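Local coordinates for esterase (Staphylococcus aureus subsp. aureus USA300_TCH1516, PDB 3D7R), which is a putative esterase of the alpha/beta hydrolase fold that probably hydrolyses ester bonds, though its natural substrate is not established, at residues H64-A74 / P113-L124; G255-G263 / Q313-Q324. All blocks are in the same frame, centred on the assembly; numbering follows the deposited sequence.

Contact 1. Residues H64-A74 / P113-L124; sequences HKQPSTLNVKA and PFHWRLLDKITL. With DMS (dimethyl sulfoxide), chain O.
The carboxylate of Asp120 takes hold of two successive backbone N-H groups. OD1 accepts from Ala74 N at 2.7 Å through its syn lone pair, and OD2 accepts from Lys73 N at 2.9 Å, also on the syn side but 32° out of the carboxylate plane. A chi1 of -167° carries the Asp120 acid away from its own backbone N and off the helix, to the point where residues 64-74 lead into strand 75-81. A short, doubly accepting side chain suits this place, because both carboxylate oxygens accept from main-chain N-H groups. Beside it, the small CB of Ala74 packs against Leu124 CD1, 3.7 Å away.

Near the start of the helix Trp116 does the work. Its NE1 gives a nearly straight hydrogen bond (167°) to His64 NE2 at 3.0 Å, in the plane of the indole but slightly tilted from that of the imidazole. Accepting this N-H is consistent with His64 NE2 lacking a proton. One indole face is paved by CH-pi contacts: Pro67 CD lies 3.7 Å from the centroid of the five-membered ring of Trp116, and Gln66 CB sits over the six-membered ring. Leu70 CD2 crosses at a slant to within 3.6 Å of Trp116 CB. Phe87 and Phe89 of strand 84-90 also meet the indole. The loop thus lies along a helix that packs against the central sheet, an arrangement belonging to the alpha/beta hydrolase fold.

Contact 2. Residues G255-G263 / Q313-Q324; sequences GLPPVYMFG and QIAKSIDEDVTQ. With DMS (dimethyl sulfoxide), chain F.
Tyr260 and Phe262, both on one side of strand 259-263, meet helix 313-318 and the chain that follows it, an antiparallel helix-on-strand packing (172°, axes 10.5 Å apart) within the alpha/beta hydrolase sandwich. Alternation along the strand puts the two residues on the same side, and with nearly equal chi1 (-58° and -65°) both rings leave it in a similar direction. The Tyr260 ring passes Ser317 CB, 3.8 Å from its CE1, and carries its hydroxyl to Glu320, whose extended chain comes from the opposite direction. Tyr260 OH donates to Glu320 OE2 at 2.7 Å, and the oxygen is met from above the carboxylate plane. Glu288 brings a like charge close to the other carboxylate oxygen, which could raise the acid's affinity for a proton.

Phe262, stacked on Tyr290, needs no polar end: its CZ lies 3.6 Å from Ile314 CG1, and Gln313 CB comes to the ring edge in plane. Gln313 OE1 is bonded to Tyr292, while its NE2 donates to a dimethyl sulfoxide oxygen at 2.7 Å.

In the chain after the helix, branched Val322 sets both its methyls 3.8 Å from CG of the compact Pro258 ring. Gln324, with an extended chain, runs alongside Pro258. Its OE1 accepts from Tyr286 N, and its NE2 donates to a water at 3.1 Å that also lies within hydrogen-bonding distance of Pro257 O and may donate to it.

Both contacts bind a helix to a chain running alongside it, but at different places in the fold. Contact 1 is partly buried and joins an irregular lead-in to strand 75-81, an outermost strand, with helix 113-126; contact 2 is mostly buried and joins inner strand 259-264 with helix 305-318 and the C-terminal tail. The two helices touch, Leu118 and Lys121 meeting Ile311, although the contacts come no nearer than about 5 Å. Part of the difference follows the backbone: in 64-74, lacking a strand, main-chain N-H groups turn to a side-chain acid and an indole packs on the loop, whereas in 255-263 the strand backbone bonds to its sheet neighbours and side chains make the contact.

Contact 1. Residues H64-A74 / P113-L124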
loop_
_atom_site.group_PDB
_atom_site.type_symbol
_atom_site.label_atom_id
_atom_site.label_comp_id
_atom_site.label_asym_id
_atom_site.label_seq_id
_atom_site.Cartn_x
_atom_site.Cartn_y
_atom_site.Cartn_z
ATOM N N HIS A 64 0.510 18.350 -0.865
ATOM C CA HIS A 64 0.548 17.545 0.345
ATOM C C HIS A 64 1.712 17.996 1.236
ATOM O O HIS A 64 2.818 18.208 0.755
ATOM C CB HIS A 64 0.699 16.071 -0.004
ATOM C CG HIS A 64 0.602 15.168 1.187
ATOM N ND1 HIS A 64 -0.567 15.000 1.900
ATOM C CD2 HIS A 64 1.536 14.407 1.806
ATOM C CE1 HIS A 64 -0.351 14.163 2.901
ATOM N NE2 HIS A 64 0.914 13.783 2.862
ATOM N N LYS A 65 1.450 18.129 2.530
ATOM C CA LYS A 65 2.435 18.670 3.469
ATOM C C LYS A 65 2.654 17.711 4.634
ATOM O O LYS A 65 1.733 17.036 5.044
ATOM C CB LYS A 65 1.931 20.019 3.999
ATOM C CG LYS A 65 2.166 21.195 3.043
ATOM C CD LYS A 65 1.413 22.433 3.501
ATOM C CE LYS A 65 1.683 23.617 2.564
ATOM N NZ LYS A 65 1.349 24.920 3.199
ATOM N N GLN A 66 3.870 17.650 5.175
ATOM C CA GLN A 66 4.073 16.903 6.428
ATOM C C GLN A 66 3.150 17.434 7.536
ATOM O O GLN A 66 2.824 18.609 7.547
ATOM C CB GLN A 66 5.545 16.920 6.879
ATOM C CG GLN A 66 6.143 18.249 7.221
ATOM C CD GLN A 66 7.644 18.122 7.548
ATOM O OE1 GLN A 66 8.047 17.324 8.405
ATOM N NE2 GLN A 66 8.471 18.904 6.844
ATOM N N PRO A 67 2.700 16.560 8.451
ATOM C CA PRO A 67 1.862 17.055 9.552
ATOM C C PRO A 67 2.612 18.138 10.339
ATOM O O PRO A 67 3.800 17.977 10.626
ATOM C CB PRO A 67 1.660 15.805 10.427
ATOM C CG PRO A 67 1.880 14.686 9.505
ATOM C CD PRO A 67 2.916 15.108 8.534
ATOM N N SER A 68 1.931 19.228 10.676
ATOM C CA SER A 68 2.574 20.354 11.354
ATOM C C SER A 68 3.143 20.014 12.743
ATOM O O SER A 68 4.063 20.676 13.203
ATOM C CB SER A 68 1.585 21.527 11.477
ATOM O OG SER A 68 0.463 21.096 12.224
ATOM N N THR A 69 2.616 18.981 13.397
ATOM C CA THR A 69 3.004 18.693 14.774
ATOM C C THR A 69 3.986 17.510 14.875
ATOM O O THR A 69 4.553 17.259 15.946
ATOM C CB THR A 69 1.781 18.423 15.644
ATOM O OG1 THR A 69 1.067 17.304 15.115
ATOM C CG2 THR A 69 0.846 19.617 15.644
ATOM N N LEU A 70 4.200 16.812 13.757
ATOM C CA LEU A 70 5.014 15.598 13.763
ATOM C C LEU A 70 6.502 15.884 13.660
ATOM O O LEU A 70 6.946 16.541 12.722
ATOM C CB LEU A 70 4.578 14.612 12.659
ATOM C CG LEU A 70 5.375 13.301 12.583
ATOM C CD1 LEU A 70 5.154 12.356 13.792
ATOM C CD2 LEU A 70 5.064 12.575 11.304
ATOM N N ASN A 71 7.262 15.400 14.643
ATOM C CA ASN A 71 8.721 15.406 14.557
ATOM C C ASN A 71 9.147 14.216 13.704
ATOM O O ASN A 71 8.988 13.067 14.108
ATOM C CB ASN A 71 9.336 15.339 15.959
ATOM C CG ASN A 71 10.864 15.242 15.941
ATOM O OD1 ASN A 71 11.531 15.953 15.201
ATOM N ND2 ASN A 71 11.414 14.362 16.778
ATOM N N VAL A 72 9.635 14.493 12.500
ATOM C CA VAL A 72 10.176 13.452 11.632
ATOM C C VAL A 72 11.661 13.283 11.970
ATOM O O VAL A 72 12.434 14.234 11.888
ATOM C CB VAL A 72 9.963 13.796 10.126
ATOM C CG1 VAL A 72 10.732 12.794 9.172
ATOM C CG2 VAL A 72 8.465 13.854 9.795
ATOM N N LYS A 73 12.045 12.083 12.397
ATOM C CA LYS A 73 13.390 11.869 12.883
ATOM C C LYS A 73 14.358 11.682 11.732
ATOM O O LYS A 73 15.508 12.099 11.824
ATOM C CB LYS A 73 13.447 10.667 13.832
ATOM C CG LYS A 73 12.820 10.907 15.187
ATOM C CD LYS A 73 12.865 9.593 15.996
ATOM C CE LYS A 73 12.239 9.757 17.372
ATOM N NZ LYS A 73 11.867 8.420 17.953
ATOM N N ALA A 74 13.899 11.053 10.649
ATOM C CA ALA A 74 14.748 10.892 9.476
ATOM C C ALA A 74 14.931 12.255 8.829
ATOM O O ALA A 74 14.142 13.177 9.074
ATOM C CB ALA A 74 14.145 9.865 8.470
ATOM N N PRO A 113 -1.310 11.269 8.537
ATOM C CA PRO A 113 -0.182 11.636 9.395
ATOM C C PRO A 113 0.484 10.407 10.025
ATOM O O PRO A 113 1.684 10.453 10.329
ATOM C CB PRO A 113 -0.826 12.515 10.480
ATOM C CG PRO A 113 -2.282 12.224 10.404
ATOM C CD PRO A 113 -2.568 11.895 8.984
ATOM N N PHE A 114 -0.285 9.328 10.206
ATOM C CA PHE A 114 0.222 8.053 10.714
ATOM C C PHE A 114 1.074 7.328 9.666
ATOM O O PHE A 114 1.932 6.501 10.019
ATOM C CB PHE A 114 -0.942 7.134 11.145
ATOM C CG PHE A 114 -1.538 7.471 12.496
ATOM C CD1 PHE A 114 -1.447 8.758 13.037
ATOM C CD2 PHE A 114 -2.198 6.499 13.231
ATOM C CE1 PHE A 114 -1.999 9.060 14.305
ATOM C CE2 PHE A 114 -2.767 6.801 14.485
ATOM C CZ PHE A 114 -2.657 8.083 15.017
ATOM N N HIS A 115 0.824 7.604 8.382
ATOM C CA HIS A 115 1.701 7.107 7.321
ATOM C C HIS A 115 3.060 7.789 7.425
ATOM O O HIS A 115 4.089 7.146 7.274
ATOM C CB HIS A 115 1.127 7.362 5.922
ATOM C CG HIS A 115 0.103 6.360 5.469
ATOM N ND1 HIS A 115 -1.152 6.729 5.029
ATOM C CD2 HIS A 115 0.162 5.013 5.347
ATOM C CE1 HIS A 115 -1.834 5.649 4.685
ATOM N NE2 HIS A 115 -1.054 4.594 4.861
ATOM N N TRP A 116 3.064 9.098 7.668
ATOM C CA TRP A 116 4.322 9.816 7.846
ATOM C C TRP A 116 5.132 9.173 8.958
ATOM O O TRP A 116 6.333 8.908 8.816
ATOM C CB TRP A 116 4.041 11.289 8.146
ATOM C CG TRP A 116 3.778 12.035 6.875
ATOM C CD1 TRP A 116 2.613 12.058 6.142
ATOM C CD2 TRP A 116 4.724 12.818 6.150
ATOM N NE1 TRP A 116 2.785 12.839 5.023
ATOM C CE2 TRP A 116 4.074 13.302 4.995
ATOM C CE3 TRP A 116 6.054 13.166 6.369
ATOM C CZ2 TRP A 116 4.714 14.124 4.068
ATOM C CZ3 TRP A 116 6.695 13.962 5.433
ATOM C CH2 TRP A 116 6.024 14.435 4.301
ATOM N N ARG A 117 4.444 8.875 10.051
ATOM C CA ARG A 117 5.098 8.325 11.228
ATOM C C ARG A 117 5.619 6.900 10.978
ATOM O O ARG A 117 6.741 6.570 11.369
ATOM C CB ARG A 117 4.127 8.386 12.396
ATOM C CG ARG A 117 4.696 7.941 13.689
ATOM C CD ARG A 117 3.768 8.353 14.790
ATOM N NE ARG A 117 4.310 7.855 16.025
ATOM C CZ ARG A 117 3.625 7.732 17.152
ATOM N NH1 ARG A 117 2.333 8.085 17.191
ATOM N NH2 ARG A 117 4.246 7.245 18.224
ATOM N N LEU A 118 4.816 6.073 10.307
ATOM C CA LEU A 118 5.226 4.712 9.953
ATOM C C LEU A 118 6.478 4.712 9.067
ATOM O O LEU A 118 7.401 3.944 9.291
ATOM C CB LEU A 118 4.082 3.971 9.235
ATOM C CG LEU A 118 4.383 2.581 8.632
ATOM C CD1 LEU A 118 4.921 1.581 9.698
ATOM C CD2 LEU A 118 3.149 1.989 7.910
ATOM N N LEU A 119 6.473 5.553 8.035
ATOM C CA LEU A 119 7.595 5.637 7.102
ATOM C C LEU A 119 8.887 6.099 7.785
ATOM O O LEU A 119 9.974 5.582 7.515
ATOM C CB LEU A 119 7.219 6.525 5.914
ATOM C CG LEU A 119 6.552 5.750 4.750
ATOM C CD1 LEU A 119 5.339 4.934 5.183
ATOM C CD2 LEU A 119 6.166 6.710 3.648
ATOM N N ASP A 120 8.758 7.077 8.669
ATOM C CA ASP A 120 9.881 7.509 9.491
ATOM C C ASP A 120 10.486 6.327 10.252
ATOM O O ASP A 120 11.693 6.084 10.154
ATOM C CB ASP A 120 9.440 8.618 10.450
ATOM C CG ASP A 120 10.606 9.323 11.095
ATOM O OD1 ASP A 120 11.600 9.605 10.400
ATOM O OD2 ASP A 120 10.532 9.604 12.300
ATOM N N LYS A 121 9.641 5.566 10.960
ATOM C CA LYS A 121 10.092 4.378 11.693
ATOM C C LYS A 121 10.764 3.337 10.808
ATOM O O LYS A 121 11.790 2.783 11.196
ATOM C CB LYS A 121 8.946 3.700 12.463
ATOM C CG LYS A 121 8.246 4.600 13.492
ATOM C CD LYS A 121 8.041 3.866 14.808
ATOM C CE LYS A 121 7.084 4.621 15.723
ATOM N NZ LYS A 121 7.507 5.994 16.102
ATOM N N ILE A 122 10.177 3.058 9.641
ATOM C CA ILE A 122 10.753 2.067 8.730
ATOM C C ILE A 122 12.130 2.530 8.238
ATOM O O ILE A 122 13.071 1.716 8.112
ATOM C CB ILE A 122 9.813 1.789 7.509
ATOM C CG1 ILE A 122 8.561 1.009 7.949
ATOM C CG2 ILE A 122 10.547 0.995 6.412
ATOM C CD1 ILE A 122 7.428 1.068 6.936
ATOM N N THR A 123 12.236 3.829 7.926
ATOM C CA THR A 123 13.518 4.402 7.517
ATOM C C THR A 123 14.580 4.139 8.591
ATOM O O THR A 123 15.663 3.648 8.302
ATOM C CB THR A 123 13.414 5.937 7.284
ATOM O OG1 THR A 123 12.387 6.210 6.325
ATOM C CG2 THR A 123 14.772 6.534 6.788
ATOM N N LEU A 124 14.258 4.480 9.835
ATOM C CA LEU A 124 15.199 4.343 10.933
ATOM C C LEU A 124 15.530 2.884 11.246
ATOM O O LEU A 124 16.661 2.587 11.658
ATOM C CB LEU A 124 14.677 5.067 12.183
ATOM C CG LEU A 124 15.120 6.535 12.348
ATOM C CD1 LEU A 124 14.604 7.433 11.235
ATOM C CD2 LEU A 124 14.663 7.062 13.713
HETATM S S DMS O . -1.918 19.766 2.950
HETATM O O DMS O . -1.379 18.078 3.237
HETATM C C1 DMS O . -3.573 19.759 2.198
HETATM C C2 DMS O . -2.285 20.592 4.531
#

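Contact 2. Residues G255-G263 / Q313-Q324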
loop_
_atom_site.group_PDB
_atom_site.type_symbol
_atom_site.label_atom_id
_atom_site.label_comp_id
_atom_site.label_asym_id
_atom_site.label_seq_id
_atom_site.Cartn_x
_atom_site.Cartn_y
_atom_site.Cartn_z
ATOM N N GLY A 255 7.227 -15.967 -11.494
ATOM C CA GLY A 255 8.321 -15.037 -11.764
ATOM C C GLY A 255 8.432 -13.843 -10.812
ATOM O O GLY A 255 9.349 -13.042 -10.925
ATOM N N LEU A 256 7.494 -13.710 -9.878
ATOM C CA LEU A 256 7.540 -12.616 -8.910
ATOM C C LEU A 256 8.811 -12.685 -8.048
ATOM O O LEU A 256 9.348 -13.776 -7.816
ATOM C CB LEU A 256 6.288 -12.630 -8.011
ATOM C CG LEU A 256 4.982 -12.087 -8.621
ATOM C CD1 LEU A 256 3.806 -12.301 -7.693
ATOM C CD2 LEU A 256 5.143 -10.587 -8.923
ATOM N N PRO A 257 9.285 -11.525 -7.562
ATOM C CA PRO A 257 10.361 -11.561 -6.566
ATOM C C PRO A 257 9.779 -12.052 -5.232
ATOM O O PRO A 257 8.542 -12.154 -5.111
ATOM C CB PRO A 257 10.778 -10.081 -6.459
ATOM C CG PRO A 257 9.529 -9.334 -6.750
ATOM C CD PRO A 257 8.847 -10.146 -7.849
ATOM N N PRO A 258 10.644 -12.377 -4.241
ATOM C CA PRO A 258 10.148 -12.790 -2.926
ATOM C C PRO A 258 9.139 -11.785 -2.357
ATOM O O PRO A 258 9.384 -10.580 -2.412
ATOM C CB PRO A 258 11.417 -12.804 -2.058
ATOM C CG PRO A 258 12.515 -13.121 -3.032
ATOM C CD PRO A 258 12.123 -12.410 -4.309
ATOM N N VAL A 259 8.032 -12.294 -1.824
ATOM C CA VAL A 259 6.943 -11.449 -1.267
ATOM C C VAL A 259 6.845 -11.654 0.249
ATOM O O VAL A 259 6.982 -12.792 0.744
ATOM C CB VAL A 259 5.565 -11.709 -1.987
ATOM C CG1 VAL A 259 4.415 -10.854 -1.367
ATOM C CG2 VAL A 259 5.649 -11.405 -3.493
ATOM N N TYR A 260 6.661 -10.549 0.979
ATOM C CA TYR A 260 6.569 -10.558 2.439
ATOM C C TYR A 260 5.303 -9.837 2.736
ATOM O O TYR A 260 5.148 -8.692 2.334
ATOM C CB TYR A 260 7.756 -9.806 3.064
ATOM C CG TYR A 260 9.072 -10.413 2.643
ATOM C CD1 TYR A 260 9.755 -11.269 3.500
ATOM C CD2 TYR A 260 9.601 -10.185 1.361
ATOM C CE1 TYR A 260 10.952 -11.878 3.109
ATOM C CE2 TYR A 260 10.816 -10.785 0.966
ATOM C CZ TYR A 260 11.471 -11.629 1.854
ATOM O OH TYR A 260 12.661 -12.242 1.506
HETATM N N MSE A 261 4.365 -10.508 3.387
HETATM C CA MSE A 261 3.030 -9.931 3.577
HETATM C C MSE A 261 2.691 -9.877 5.052
HETATM O O MSE A 261 3.021 -10.816 5.813
HETATM C CB MSE A 261 1.979 -10.757 2.812
HETATM C CG MSE A 261 0.543 -10.237 2.934
HETATM SE SE MSE A 261 -0.578 -11.099 1.612
HETATM C CE MSE A 261 -0.514 -12.951 2.248
ATOM N N PHE A 262 2.035 -8.791 5.445
ATOM C CA PHE A 262 1.616 -8.555 6.824
ATOM C C PHE A 262 0.125 -8.272 6.822
ATOM O O PHE A 262 -0.370 -7.524 5.979
ATOM C CB PHE A 262 2.364 -7.347 7.433
ATOM C CG PHE A 262 3.829 -7.569 7.563
ATOM C CD1 PHE A 262 4.366 -7.974 8.780
ATOM C CD2 PHE A 262 4.676 -7.439 6.449
ATOM C CE1 PHE A 262 5.734 -8.231 8.908
ATOM C CE2 PHE A 262 6.042 -7.680 6.560
ATOM C CZ PHE A 262 6.572 -8.090 7.795
ATOM N N GLY A 263 -0.595 -8.887 7.748
ATOM C CA GLY A 263 -2.017 -8.629 7.846
ATOM C C GLY A 263 -2.570 -9.079 9.164
ATOM O O GLY A 263 -1.858 -9.704 9.944
ATOM N N GLN A 313 10.184 -7.112 12.046
ATOM C CA GLN A 313 10.145 -8.214 11.081
ATOM C C GLN A 313 10.500 -7.769 9.654
ATOM O O GLN A 313 11.172 -8.504 8.912
ATOM C CB GLN A 313 8.781 -8.898 11.102
ATOM C CG GLN A 313 8.576 -9.742 12.384
ATOM C CD GLN A 313 7.140 -10.118 12.623
ATOM O OE1 GLN A 313 6.213 -9.399 12.231
ATOM N NE2 GLN A 313 6.939 -11.261 13.268
ATOM N N ILE A 314 10.015 -6.590 9.263
ATOM C CA ILE A 314 10.449 -5.959 8.008
ATOM C C ILE A 314 11.970 -5.774 8.006
ATOM O O ILE A 314 12.639 -6.224 7.071
ATOM C CB ILE A 314 9.723 -4.619 7.761
ATOM C CG1 ILE A 314 8.216 -4.876 7.552
ATOM C CG2 ILE A 314 10.338 -3.884 6.534
ATOM C CD1 ILE A 314 7.363 -3.629 7.420
ATOM N N ALA A 315 12.515 -5.165 9.065
ATOM C CA ALA A 315 13.956 -4.905 9.180
ATOM C C ALA A 315 14.793 -6.194 9.111
ATOM O O ALA A 315 15.797 -6.256 8.406
ATOM C CB ALA A 315 14.265 -4.155 10.480
ATOM N N LYS A 316 14.373 -7.217 9.847
ATOM C CA LYS A 316 15.077 -8.497 9.843
ATOM C C LYS A 316 15.009 -9.193 8.477
ATOM O O LYS A 316 15.988 -9.792 8.034
ATOM C CB LYS A 316 14.527 -9.411 10.940
ATOM C CG LYS A 316 15.383 -10.672 11.223
ATOM C CD LYS A 316 14.942 -11.857 10.357
ATOM C CE LYS A 316 16.014 -12.962 10.287
ATOM N NZ LYS A 316 15.956 -13.682 8.965
ATOM N N SER A 317 13.868 -9.129 7.806
ATOM C CA SER A 317 13.734 -9.858 6.540
ATOM C C SER A 317 14.283 -9.100 5.316
ATOM O O SER A 317 14.708 -9.725 4.345
ATOM C CB SER A 317 12.283 -10.240 6.295
ATOM O OG SER A 317 11.500 -9.074 6.199
ATOM N N ILE A 318 14.274 -7.770 5.357
ATOM C CA ILE A 318 14.593 -6.984 4.160
ATOM C C ILE A 318 16.019 -7.212 3.639
ATOM O O ILE A 318 16.273 -7.081 2.442
ATOM C CB ILE A 318 14.274 -5.474 4.335
ATOM C CG1 ILE A 318 14.134 -4.801 2.954
ATOM C CG2 ILE A 318 15.313 -4.784 5.264
ATOM C CD1 ILE A 318 13.451 -3.428 2.996
ATOM N N ASP A 319 16.943 -7.575 4.513
ATOM C CA ASP A 319 18.289 -7.871 4.008
ATOM C C ASP A 319 18.628 -9.361 3.762
ATOM O O ASP A 319 19.778 -9.672 3.437
ATOM C CB ASP A 319 19.383 -7.131 4.795
ATOM C CG ASP A 319 19.410 -5.621 4.499
ATOM O OD1 ASP A 319 19.355 -5.188 3.306
ATOM O OD2 ASP A 319 19.492 -4.860 5.487
ATOM N N GLU A 320 17.637 -10.256 3.877
ATOM C CA GLU A 320 17.791 -11.672 3.469
ATOM C C GLU A 320 18.321 -11.772 2.037
ATOM O O GLU A 320 17.873 -11.041 1.155
ATOM C CB GLU A 320 16.440 -12.423 3.479
ATOM C CG GLU A 320 15.734 -12.655 4.817
ATOM C CD GLU A 320 14.331 -13.301 4.660
ATOM O OE1 GLU A 320 13.648 -13.492 5.696
ATOM O OE2 GLU A 320 13.905 -13.629 3.521
ATOM N N ASP A 321 19.242 -12.704 1.798
ATOM C CA ASP A 321 19.750 -12.971 0.447
ATOM C C ASP A 321 18.649 -13.556 -0.422
ATOM O O ASP A 321 18.011 -14.535 -0.040
ATOM C CB ASP A 321 20.932 -13.953 0.483
ATOM C CG ASP A 321 22.138 -13.403 1.243
ATOM O OD1 ASP A 321 22.798 -14.190 1.964
ATOM O OD2 ASP A 321 22.437 -12.193 1.120
ATOM N N VAL A 322 18.420 -12.940 -1.579
ATOM C CA VAL A 322 17.430 -13.431 -2.528
ATOM C C VAL A 322 18.094 -14.474 -3.431
ATOM O O VAL A 322 18.939 -14.145 -4.271
ATOM C CB VAL A 322 16.765 -12.268 -3.327
ATOM C CG1 VAL A 322 15.950 -12.800 -4.508
ATOM C CG2 VAL A 322 15.881 -11.416 -2.400
ATOM N N THR A 323 17.728 -15.737 -3.216
ATOM C CA THR A 323 18.334 -16.874 -3.920
ATOM C C THR A 323 17.336 -17.577 -4.839
ATOM O O THR A 323 17.684 -18.541 -5.519
ATOM C CB THR A 323 18.925 -17.923 -2.933
ATOM O OG1 THR A 323 17.911 -18.342 -2.009
ATOM C CG2 THR A 323 20.119 -17.351 -2.162
ATOM N N GLN A 324 16.096 -17.095 -4.854
ATOM C CA GLN A 324 15.052 -17.656 -5.715
ATOM C C GLN A 324 15.312 -17.256 -7.175
ATOM O O GLN A 324 15.683 -16.112 -7.453
ATOM C CB GLN A 324 13.657 -17.187 -5.242
ATOM C CG GLN A 324 12.567 -17.176 -6.316
ATOM C CD GLN A 324 11.198 -16.833 -5.751
ATOM O OE1 GLN A 324 10.476 -17.716 -5.273
ATOM N NE2 GLN A 324 10.832 -15.536 -5.803
HETATM S S DMS F . 3.382 -13.157 13.266
HETATM O O DMS F . 4.831 -12.643 14.149
HETATM C C1 DMS F . 3.351 -14.967 13.291
HETATM C C2 DMS F . 1.977 -12.814 14.342
HETATM O O HOH W 1 7.924 -14.863 -4.886
#